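Local atomic coordinates of glycinin A3B4 subunit (Glycine max, PDB entry 2D5F), a protein that serves as a seed storage protein of soybean, an 11S globulin whose two-cupin subunits assemble into hexamers. Residues Asn34-Pro38 and Glu39-Ala43; Asn154-Gln158 and Asn159-Phe163; Ser452-Ile455 and Lys456-Phe459; Tyr471-Gly474 and Gln475-Arg479. All coordinates share one frame; numbering follows the deposited sequence.

Interaction 1 (Asn34-Pro38 and Glu39-Ala43)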
loop_
_atom_site.group_PDB
_atom_site.type_symbol
_atom_site.label_atom_id
_atom_site.label_comp_id
_atom_site.label_asym_id
_atom_site.label_seq_id
_atom_site.Cartn_x
_atom_site.Cartn_y
_atom_site.Cartn_z
ATOM N N ASN B 34 19.218 22.828 23.881
ATOM C CA ASN B 34 20.245 22.928 22.845
ATOM C C ASN B 34 20.264 21.605 22.068
ATOM O O ASN B 34 20.432 20.536 22.659
ATOM C CB ASN B 34 21.615 23.168 23.487
ATOM C CG ASN B 34 22.684 23.509 22.471
ATOM O OD1 ASN B 34 22.820 22.842 21.446
ATOM N ND2 ASN B 34 23.458 24.552 22.755
ATOM N N SER B 35 20.107 21.670 20.751
ATOM C CA SER B 35 20.088 20.449 19.948
ATOM C C SER B 35 21.446 19.741 19.882
ATOM O O SER B 35 21.546 18.634 19.360
ATOM C CB SER B 35 19.599 20.757 18.528
ATOM O OG SER B 35 20.485 21.645 17.874
ATOM N N GLN B 36 22.483 20.365 20.431
ATOM C CA GLN B 36 23.810 19.771 20.387
ATOM C C GLN B 36 24.200 18.884 21.565
ATOM O O GLN B 36 25.315 18.375 21.615
ATOM C CB GLN B 36 24.852 20.864 20.147
ATOM C CG GLN B 36 24.790 21.399 18.717
ATOM C CD GLN B 36 25.597 22.662 18.509
ATOM O OE1 GLN B 36 25.750 23.134 17.381
ATOM N NE2 GLN B 36 26.113 23.225 19.597
ATOM N N HIS B 37 23.291 18.697 22.516
ATOM C CA HIS B 37 23.566 17.797 23.631
ATOM C C HIS B 37 23.755 16.431 22.981
ATOM O O HIS B 37 22.967 16.041 22.114
ATOM C CB HIS B 37 22.372 17.717 24.590
ATOM C CG HIS B 37 22.298 18.851 25.562
ATOM N ND1 HIS B 37 21.331 19.831 25.493
ATOM C CD2 HIS B 37 23.087 19.173 26.613
ATOM C CE1 HIS B 37 21.531 20.710 26.459
ATOM N NE2 HIS B 37 22.591 20.333 27.152
ATOM N N PRO B 38 24.797 15.689 23.380
ATOM C CA PRO B 38 24.995 14.374 22.764
ATOM C C PRO B 38 23.786 13.436 22.805
ATOM O O PRO B 38 23.575 12.658 21.874
ATOM C CB PRO B 38 26.230 13.812 23.499
ATOM C CG PRO B 38 26.383 14.694 24.722
ATOM C CD PRO B 38 25.933 16.042 24.247
ATOM N N GLU B 39 22.989 13.514 23.866
ATOM C CA GLU B 39 21.812 12.652 23.986
ATOM C C GLU B 39 20.809 12.958 22.873
ATOM O O GLU B 39 20.262 12.045 22.236
ATOM C CB GLU B 39 21.140 12.841 25.356
ATOM C CG GLU B 39 22.065 12.572 26.540
ATOM C CD GLU B 39 22.806 13.813 27.032
ATOM O OE1 GLU B 39 23.151 14.695 26.218
ATOM O OE2 GLU B 39 23.059 13.899 28.251
ATOM N N LEU B 40 20.581 14.248 22.639
ATOM C CA LEU B 40 19.649 14.687 21.610
ATOM C C LEU B 40 20.181 14.428 20.201
ATOM O O LEU B 40 19.402 14.173 19.277
ATOM C CB LEU B 40 19.315 16.172 21.801
ATOM C CG LEU B 40 18.547 16.489 23.096
ATOM C CD1 LEU B 40 18.338 18.005 23.233
ATOM C CD2 LEU B 40 17.198 15.764 23.090
ATOM N N GLN B 41 21.500 14.480 20.033
ATOM C CA GLN B 41 22.083 14.214 18.726
ATOM C C GLN B 41 21.894 12.738 18.403
ATOM O O GLN B 41 21.667 12.373 17.254
ATOM C CB GLN B 41 23.572 14.561 18.704
ATOM C CG GLN B 41 23.845 16.035 18.883
ATOM C CD GLN B 41 25.260 16.397 18.529
ATOM O OE1 GLN B 41 26.209 15.888 19.127
ATOM N NE2 GLN B 41 25.418 17.278 17.549
ATOM N N CYS B 42 21.982 11.893 19.425
ATOM C CA CYS B 42 21.798 10.463 19.231
ATOM C C CYS B 42 20.342 10.194 18.825
ATOM O O CYS B 42 20.070 9.384 17.937
ATOM C CB CYS B 42 22.160 9.700 20.519
ATOM S SG CYS B 42 21.396 8.051 20.645
ATOM N N ALA B 43 19.416 10.906 19.458
ATOM C CA ALA B 43 17.989 10.743 19.186
ATOM C C ALA B 43 17.548 11.404 17.883
ATOM O O ALA B 43 16.512 11.048 17.322
ATOM C CB ALA B 43 17.180 11.294 20.348
#
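Leu40 lies alongside His37, both side chains pointing the same way, and its CD1 comes within 3.3 Å of Asn34 O while meeting the imidazole at its edge. CG beside the backbone N (chi1 -65°) turns the leucine back over the type I turn Asn34-His37. Asn34 stiffens this turn, its OD1 accepting from Gln36 N at 2.7 Å in an Asx turn. His37 is the N-cap, and its carbonyl takes the first helical bond, from Gln41 N (3.0 Å to His37 O); proline suits the next position, where no N-H is needed. Gln41 folds back across the turn: its CG rests 3.5 Å from Ser35 O, and its CD lies 3.7 Å from Gln36 O. Trimming Gln41 to an alanine would probably uncover these carbonyls and leave a gap beside the turn. Glu39 bends at chi2 (91°), bringing OE1 to 3.5 Å from His37 CB, while its OE2 accepts from Asn15 N. Cys42 ties the helix by a disulfide to Cys9. Helix 38-43 packs on strand 46-52, through Leu40 on Thr46, and on strand 421-424 of the second cupin region, through Glu39, Leu40 and Ala43 on Val423.

Interaction 2 (Asn154-Gln158 and Asn159-Phe163)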
loop_
_atom_site.group_PDB
_atom_site.type_symbol
_atom_site.label_atom_id
_atom_site.label_comp_id
_atom_site.label_asym_id
_atom_site.label_seq_id
_atom_site.Cartn_x
_atom_site.Cartn_y
_atom_site.Cartn_z
ATOM N N ASN B 154 12.880 15.870 6.235
ATOM C CA ASN B 154 13.707 17.071 6.339
ATOM C C ASN B 154 14.904 16.886 5.418
ATOM O O ASN B 154 15.828 16.140 5.728
ATOM C CB ASN B 154 14.169 17.283 7.788
ATOM C CG ASN B 154 15.084 18.492 7.945
ATOM O OD1 ASN B 154 15.268 19.281 7.013
ATOM N ND2 ASN B 154 15.659 18.640 9.126
ATOM N N GLN B 155 14.874 17.567 4.279
ATOM C CA GLN B 155 15.939 17.448 3.296
ATOM C C GLN B 155 17.019 18.514 3.410
ATOM O O GLN B 155 17.885 18.616 2.544
ATOM C CB GLN B 155 15.332 17.447 1.887
ATOM C CG GLN B 155 14.253 16.380 1.719
ATOM C CD GLN B 155 13.803 16.170 0.280
ATOM O OE1 GLN B 155 13.107 15.205 -0.014
ATOM N NE2 GLN B 155 14.187 17.069 -0.614
ATOM N N LEU B 156 16.981 19.297 4.483
ATOM C CA LEU B 156 17.978 20.348 4.689
ATOM C C LEU B 156 19.166 19.767 5.460
ATOM O O LEU B 156 20.057 19.154 4.868
ATOM C CB LEU B 156 17.326 21.521 5.432
ATOM C CG LEU B 156 16.199 22.168 4.604
ATOM C CD1 LEU B 156 15.520 23.277 5.381
ATOM C CD2 LEU B 156 16.796 22.718 3.298
ATOM N N ASP B 157 19.202 19.976 6.770
ATOM C CA ASP B 157 20.247 19.393 7.603
ATOM C C ASP B 157 19.674 19.234 9.000
ATOM O O ASP B 157 18.522 19.583 9.230
ATOM C CB ASP B 157 21.536 20.227 7.606
ATOM C CG ASP B 157 21.301 21.679 7.919
ATOM O OD1 ASP B 157 21.843 22.521 7.174
ATOM O OD2 ASP B 157 20.592 21.979 8.898
ATOM N N GLN B 158 20.472 18.717 9.925
ATOM C CA GLN B 158 20.006 18.452 11.286
ATOM C C GLN B 158 19.574 19.644 12.131
ATOM O O GLN B 158 18.947 19.463 13.171
ATOM C CB GLN B 158 21.077 17.669 12.047
ATOM C CG GLN B 158 22.186 18.533 12.616
ATOM C CD GLN B 158 22.146 18.577 14.128
ATOM O OE1 GLN B 158 22.366 17.562 14.795
ATOM N NE2 GLN B 158 21.854 19.752 14.682
ATOM N N ASN B 159 19.897 20.857 11.701
ATOM C CA ASN B 159 19.533 22.028 12.488
ATOM C C ASN B 159 18.043 22.321 12.542
ATOM O O ASN B 159 17.323 22.151 11.558
ATOM C CB ASN B 159 20.223 23.288 11.957
ATOM C CG ASN B 159 21.732 23.229 12.074
ATOM O OD1 ASN B 159 22.400 22.539 11.306
ATOM N ND2 ASN B 159 22.277 23.958 13.039
ATOM N N PRO B 160 17.556 22.751 13.714
ATOM C CA PRO B 160 16.137 23.078 13.838
ATOM C C PRO B 160 15.986 24.422 13.123
ATOM O O PRO B 160 16.916 25.235 13.118
ATOM C CB PRO B 160 15.934 23.173 15.349
ATOM C CG PRO B 160 17.285 23.576 15.858
ATOM C CD PRO B 160 18.211 22.727 15.034
ATOM N N ARG B 161 14.840 24.647 12.493
ATOM C CA ARG B 161 14.611 25.895 11.771
ATOM C C ARG B 161 13.156 26.297 11.900
ATOM O O ARG B 161 12.274 25.447 11.820
ATOM C CB ARG B 161 14.900 25.733 10.272
ATOM C CG ARG B 161 16.338 25.498 9.852
ATOM C CD ARG B 161 16.389 25.440 8.330
ATOM N NE ARG B 161 17.742 25.515 7.784
ATOM C CZ ARG B 161 18.645 24.543 7.868
ATOM N NH1 ARG B 161 19.850 24.711 7.336
ATOM N NH2 ARG B 161 18.342 23.402 8.479
ATOM N N VAL B 162 12.911 27.594 12.071
ATOM C CA VAL B 162 11.551 28.110 12.170
ATOM C C VAL B 162 11.385 29.266 11.185
ATOM O O VAL B 162 12.059 30.295 11.294
ATOM C CB VAL B 162 11.223 28.622 13.592
ATOM C CG1 VAL B 162 9.741 29.014 13.672
ATOM C CG2 VAL B 162 11.531 27.548 14.619
ATOM N N PHE B 163 10.504 29.084 10.208
ATOM C CA PHE B 163 10.246 30.115 9.214
ATOM C C PHE B 163 9.006 30.900 9.633
ATOM O O PHE B 163 7.889 30.388 9.547
ATOM C CB PHE B 163 10.015 29.493 7.827
ATOM C CG PHE B 163 11.229 28.816 7.245
ATOM C CD1 PHE B 163 11.693 27.607 7.766
ATOM C CD2 PHE B 163 11.918 29.395 6.182
ATOM C CE1 PHE B 163 12.828 26.988 7.236
ATOM C CE2 PHE B 163 13.054 28.784 5.643
ATOM C CZ PHE B 163 13.510 27.578 6.170
HETATM O O HOH W 1 16.108 21.753 9.261
#
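A buried salt bridge, Asp157 to Arg161, closes the irregular loop between strands 141-147 and 163-164 of the first cupin region. The arginine reaches it end-on with two nitrogens: Arg161 NH1 bonds Asp157 OD1 at 3.0 Å in a nearly straight line (170°), and Arg161 NH2 bonds Asp157 OD2 at 2.7 Å. Both oxygens lie near the guanidinium plane, but the two planar groups are 39° apart; OD1 is met on its syn side, OD2 from above the carboxylate. On the opposite face of that plane Asn159 N donates to Asp157 OD2 at 3.1 Å, so one carboxylate oxygen ties down both a charge and the backbone. Asp157 has CG between its backbone N and carbonyl carbon (chi1 51°), which turns the acid inward to these donors. Leu156 lays CB over one guanidinium face, 3.7 Å from Arg161 NH2, an apolar cover for a flat cation. A water accepts from Arg161 NH2 at 2.9 Å and from Asn154 ND2, and also bonds Asn159 O. Replacing Asp157 by an alanine is likely to leave the buried arginine charge without its mate and Asn159 N without this acceptor. Asp157 OD1 has a further donor in Cys9 N of a second subunit. Within the loop Arg161 N bonds Tyr65 OH; just after it Phe163 pairs through its backbone with Tyr62 of strand 56-62.

Interaction 3 (Ser452-Ile455 and Lys456-Phe459)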
loop_
_atom_site.group_PDB
_atom_site.type_symbol
_atom_site.label_atom_id
_atom_site.label_comp_id
_atom_site.label_asym_id
_atom_site.label_seq_id
_atom_site.Cartn_x
_atom_site.Cartn_y
_atom_site.Cartn_z
ATOM N N SER B 452 7.268 -1.750 21.892
ATOM C CA SER B 452 8.161 -2.052 22.993
ATOM C C SER B 452 7.922 -3.470 23.487
ATOM O O SER B 452 6.952 -4.132 23.118
ATOM C CB SER B 452 7.934 -1.071 24.144
ATOM O OG SER B 452 6.674 -1.308 24.745
ATOM N N SER B 453 8.825 -3.936 24.330
ATOM C CA SER B 453 8.705 -5.263 24.897
ATOM C C SER B 453 9.152 -5.161 26.346
ATOM O O SER B 453 10.082 -4.419 26.650
ATOM C CB SER B 453 9.603 -6.242 24.137
ATOM O OG SER B 453 9.576 -7.525 24.739
ATOM N N TYR B 454 8.469 -5.863 27.246
ATOM C CA TYR B 454 8.883 -5.844 28.645
ATOM C C TYR B 454 9.417 -7.240 28.989
ATOM O O TYR B 454 8.893 -8.255 28.525
ATOM C CB TYR B 454 7.742 -5.391 29.567
ATOM C CG TYR B 454 6.462 -6.202 29.555
ATOM C CD1 TYR B 454 6.086 -6.955 30.675
ATOM C CD2 TYR B 454 5.587 -6.154 28.471
ATOM C CE1 TYR B 454 4.871 -7.630 30.719
ATOM C CE2 TYR B 454 4.364 -6.829 28.502
ATOM C CZ TYR B 454 4.012 -7.563 29.630
ATOM O OH TYR B 454 2.803 -8.224 29.669
ATOM N N ILE B 455 10.489 -7.286 29.771
ATOM C CA ILE B 455 11.121 -8.554 30.088
ATOM C C ILE B 455 10.244 -9.617 30.748
ATOM O O ILE B 455 10.427 -10.802 30.487
ATOM C CB ILE B 455 12.421 -8.311 30.885
ATOM C CG1 ILE B 455 13.385 -7.516 29.990
ATOM C CG2 ILE B 455 13.057 -9.643 31.310
ATOM C CD1 ILE B 455 14.714 -7.135 30.610
ATOM N N LYS B 456 9.288 -9.223 31.579
ATOM C CA LYS B 456 8.407 -10.223 32.192
ATOM C C LYS B 456 7.745 -11.045 31.079
ATOM O O LYS B 456 7.706 -12.274 31.130
ATOM C CB LYS B 456 7.314 -9.557 33.033
ATOM C CG LYS B 456 7.810 -8.847 34.277
ATOM C CD LYS B 456 6.662 -8.167 35.018
ATOM C CE LYS B 456 5.596 -9.180 35.436
ATOM N NZ LYS B 456 4.401 -8.521 36.035
ATOM N N ASP B 457 7.229 -10.351 30.070
ATOM C CA ASP B 457 6.569 -11.001 28.947
ATOM C C ASP B 457 7.550 -11.866 28.156
ATOM O O ASP B 457 7.167 -12.881 27.572
ATOM C CB ASP B 457 5.940 -9.941 28.039
ATOM C CG ASP B 457 5.244 -10.540 26.833
ATOM O OD1 ASP B 457 4.239 -11.262 27.010
ATOM O OD2 ASP B 457 5.708 -10.289 25.704
ATOM N N VAL B 458 8.815 -11.460 28.137
ATOM C CA VAL B 458 9.840 -12.214 27.423
ATOM C C VAL B 458 10.049 -13.564 28.104
ATOM O O VAL B 458 10.162 -14.591 27.435
ATOM C CB VAL B 458 11.187 -11.449 27.384
ATOM C CG1 VAL B 458 12.258 -12.317 26.751
ATOM C CG2 VAL B 458 11.030 -10.157 26.589
ATOM N N PHE B 459 10.097 -13.564 29.434
ATOM C CA PHE B 459 10.274 -14.814 30.175
ATOM C C PHE B 459 9.159 -15.796 29.805
ATOM O O PHE B 459 9.402 -16.989 29.630
ATOM C CB PHE B 459 10.232 -14.563 31.690
ATOM C CG PHE B 459 11.426 -13.818 32.227
ATOM C CD1 PHE B 459 11.297 -13.001 33.348
ATOM C CD2 PHE B 459 12.672 -13.935 31.626
ATOM C CE1 PHE B 459 12.394 -12.307 33.860
ATOM C CE2 PHE B 459 13.780 -13.244 32.131
ATOM C CZ PHE B 459 13.638 -12.430 33.248
HETATM O O HOH W 2 6.920 -7.776 25.571
#
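With CG between its backbone N and carbonyl carbon (chi1 59°), Tyr454 swings its ring under Asp457 CB, while Asp457, its CG anti to N (chi1 179°), sends the carboxylate on toward a water and Arg460. Asp457 CB stands almost over the ring centre, 3.5 Å from the centroid of Tyr454 and 14° off its normal, a CH-pi contact. At the next residue, the CG2 branch of Ile455 sits less centrally over one face of Phe459, a turn further on, 3.4 Å from Phe459 CZ. This is the join of strand 452-454 to helix 455-461, in the second cupin region, with Tyr454 as N-cap. Tyr454 O accepts from Val458 N at 3.2 Å, and Ile455 O accepts from Phe459 N at 3.0 Å. The water links the strand to the helix, accepting from Tyr454 N at 3.0 Å, donating to Asp457 OD2 at 2.8 Å and bonding Ser453 OG. Ser453 OG also touches Val458 CG2 at 3.5 Å. Arg460 holds the polar ends of the first pair, bonding Tyr454 OH and forming a salt bridge with Asp457 OD1, while Asp457 OD2 accepts from Gly84 N of a third subunit. Lys456, its CB against Tyr454 CD1, carries its amine to the carbonyls of Asn486 and Gly488; Phe459 meets Phe217 of the third subunit edge-to-face.

Interaction 4 (Tyr471-Gly474 and Gln475-Arg479)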
loop_
_atom_site.group_PDB
_atom_site.type_symbol
_atom_site.label_atom_id
_atom_site.label_comp_id
_atom_site.label_asym_id
_atom_site.label_seq_id
_atom_site.Cartn_x
_atom_site.Cartn_y
_atom_site.Cartn_z
ATOM N N TYR B 471 19.972 -18.790 33.213
ATOM C CA TYR B 471 20.218 -18.152 34.504
ATOM C C TYR B 471 20.581 -19.111 35.636
ATOM O O TYR B 471 20.703 -18.692 36.791
ATOM C CB TYR B 471 18.987 -17.345 34.930
ATOM C CG TYR B 471 18.514 -16.329 33.911
ATOM C CD1 TYR B 471 17.411 -16.588 33.092
ATOM C CD2 TYR B 471 19.163 -15.104 33.770
ATOM C CE1 TYR B 471 16.966 -15.646 32.155
ATOM C CE2 TYR B 471 18.729 -14.157 32.841
ATOM C CZ TYR B 471 17.630 -14.432 32.035
ATOM O OH TYR B 471 17.200 -13.491 31.117
ATOM N N ASN B 472 20.758 -20.388 35.315
ATOM C CA ASN B 472 21.088 -21.376 36.334
ATOM C C ASN B 472 20.006 -21.307 37.408
ATOM O O ASN B 472 20.290 -21.072 38.581
ATOM C CB ASN B 472 22.456 -21.068 36.958
ATOM C CG ASN B 472 23.579 -21.037 35.932
ATOM O OD1 ASN B 472 23.803 -22.011 35.207
ATOM N ND2 ASN B 472 24.299 -19.915 35.870
ATOM N N LEU B 473 18.759 -21.492 36.990
ATOM C CA LEU B 473 17.628 -21.450 37.905
ATOM C C LEU B 473 16.954 -22.811 37.997
ATOM O O LEU B 473 17.018 -23.611 37.065
ATOM C CB LEU B 473 16.598 -20.420 37.434
ATOM C CG LEU B 473 16.947 -18.934 37.514
ATOM C CD1 LEU B 473 15.846 -18.121 36.835
ATOM C CD2 LEU B 473 17.108 -18.516 38.973
ATOM N N GLY B 474 16.307 -23.068 39.128
ATOM C CA GLY B 474 15.612 -24.328 39.296
ATOM C C GLY B 474 14.261 -24.278 38.608
ATOM O O GLY B 474 13.717 -23.198 38.367
ATOM N N GLN B 475 13.723 -25.448 38.282
ATOM C CA GLN B 475 12.429 -25.548 37.628
ATOM C C GLN B 475 11.359 -24.747 38.371
ATOM O O GLN B 475 10.557 -24.051 37.749
ATOM C CB GLN B 475 12.029 -27.027 37.515
ATOM C CG GLN B 475 10.535 -27.310 37.371
ATOM C CD GLN B 475 9.825 -26.340 36.442
ATOM O OE1 GLN B 475 10.351 -25.969 35.387
ATOM N NE2 GLN B 475 8.616 -25.929 36.828
ATOM N N SER B 476 11.352 -24.832 39.699
ATOM C CA SER B 476 10.362 -24.105 40.490
ATOM C C SER B 476 10.590 -22.599 40.397
ATOM O O SER B 476 9.638 -21.833 40.272
ATOM C CB SER B 476 10.402 -24.553 41.958
ATOM O OG SER B 476 11.656 -24.271 42.555
ATOM N N GLN B 477 11.849 -22.174 40.460
ATOM C CA GLN B 477 12.168 -20.751 40.366
ATOM C C GLN B 477 11.683 -20.198 39.024
ATOM O O GLN B 477 11.061 -19.140 38.974
ATOM C CB GLN B 477 13.681 -20.522 40.500
ATOM C CG GLN B 477 14.244 -20.766 41.895
ATOM C CD GLN B 477 15.744 -20.521 41.968
ATOM O OE1 GLN B 477 16.529 -21.216 41.320
ATOM N NE2 GLN B 477 16.150 -19.528 42.757
ATOM N N VAL B 478 11.971 -20.919 37.943
ATOM C CA VAL B 478 11.554 -20.501 36.606
ATOM C C VAL B 478 10.038 -20.396 36.542
ATOM O O VAL B 478 9.486 -19.418 36.030
ATOM C CB VAL B 478 12.033 -21.503 35.526
ATOM C CG1 VAL B 478 11.381 -21.185 34.179
ATOM C CG2 VAL B 478 13.547 -21.437 35.397
ATOM N N ARG B 479 9.370 -21.414 37.072
ATOM C CA ARG B 479 7.917 -21.452 37.090
ATOM C C ARG B 479 7.319 -20.223 37.765
ATOM O O ARG B 479 6.336 -19.660 37.286
ATOM C CB ARG B 479 7.449 -22.722 37.805
ATOM C CG ARG B 479 6.041 -22.658 38.360
ATOM C CD ARG B 479 5.557 -24.047 38.695
ATOM N NE ARG B 479 5.312 -24.803 37.474
ATOM C CZ ARG B 479 4.224 -24.661 36.726
ATOM N NH1 ARG B 479 3.280 -23.799 37.082
ATOM N NH2 ARG B 479 4.090 -25.365 35.612
#
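Gln477 and Gly474 make the polar part of this helix start. The glutamine amide swings back to the N-cap, where Gly474 N donates to Gln477 OE1 at 2.9 Å, nearly straight (172°), in the carbonyl plane and on a lone pair. This is one half of a capping box: the N3 side chain serves the N-cap N-H, while glycine has no side chain to return the bond. CG of Gln477 beside its own N (chi1 -71°), with the chain extended beyond it, gives the amide the reach. The second bond is of the backbone, Val478 N to Gly474 O at 2.9 Å, opening the helical series. Apolar packing joins the residues flanking this cap: Leu473 CB meets Val478 CG2 at 3.8 Å, the N' to N4 contact known as a hydrophobic staple, for which two aliphatic residues are well suited. Leu473 also crosses Gln477 at about a right angle, its CD2 3.6 Å from OE1. Helix 464-471 ends just before, Asn472 leaving it with positive phi. Helix 475-483 packs back on it through Val478, which touches Ser464, Leu467 and Ser468, and through Gln475 OE1, bonded to Ser464 OG, while Leu473 rests on Lys226 of a third subunit.

In the fold
Interactions 1 and 2 belong to the first cupin region and touch, Ser35 packing on Pro160 and Gln158; interactions 3 and 4 belong to the second and meet where Phe459 packs on Tyr471, their centres about 17 Å apart. Three are helix starts, yet each is built differently: a type I turn and a proline at the first helical position in 1, a bridging water with CH-pi contacts in 3, a glutamine amide and a hydrophobic staple in 4. Interaction 2, in a loop, relies instead on a salt bridge. Interactions 2 and 3 are buried, 1 and 4 partly buried; 2, 3 and 4 all meet other subunits. Interaction 4, about 43 Å from the chain centre, shares its third-subunit neighbour with 3.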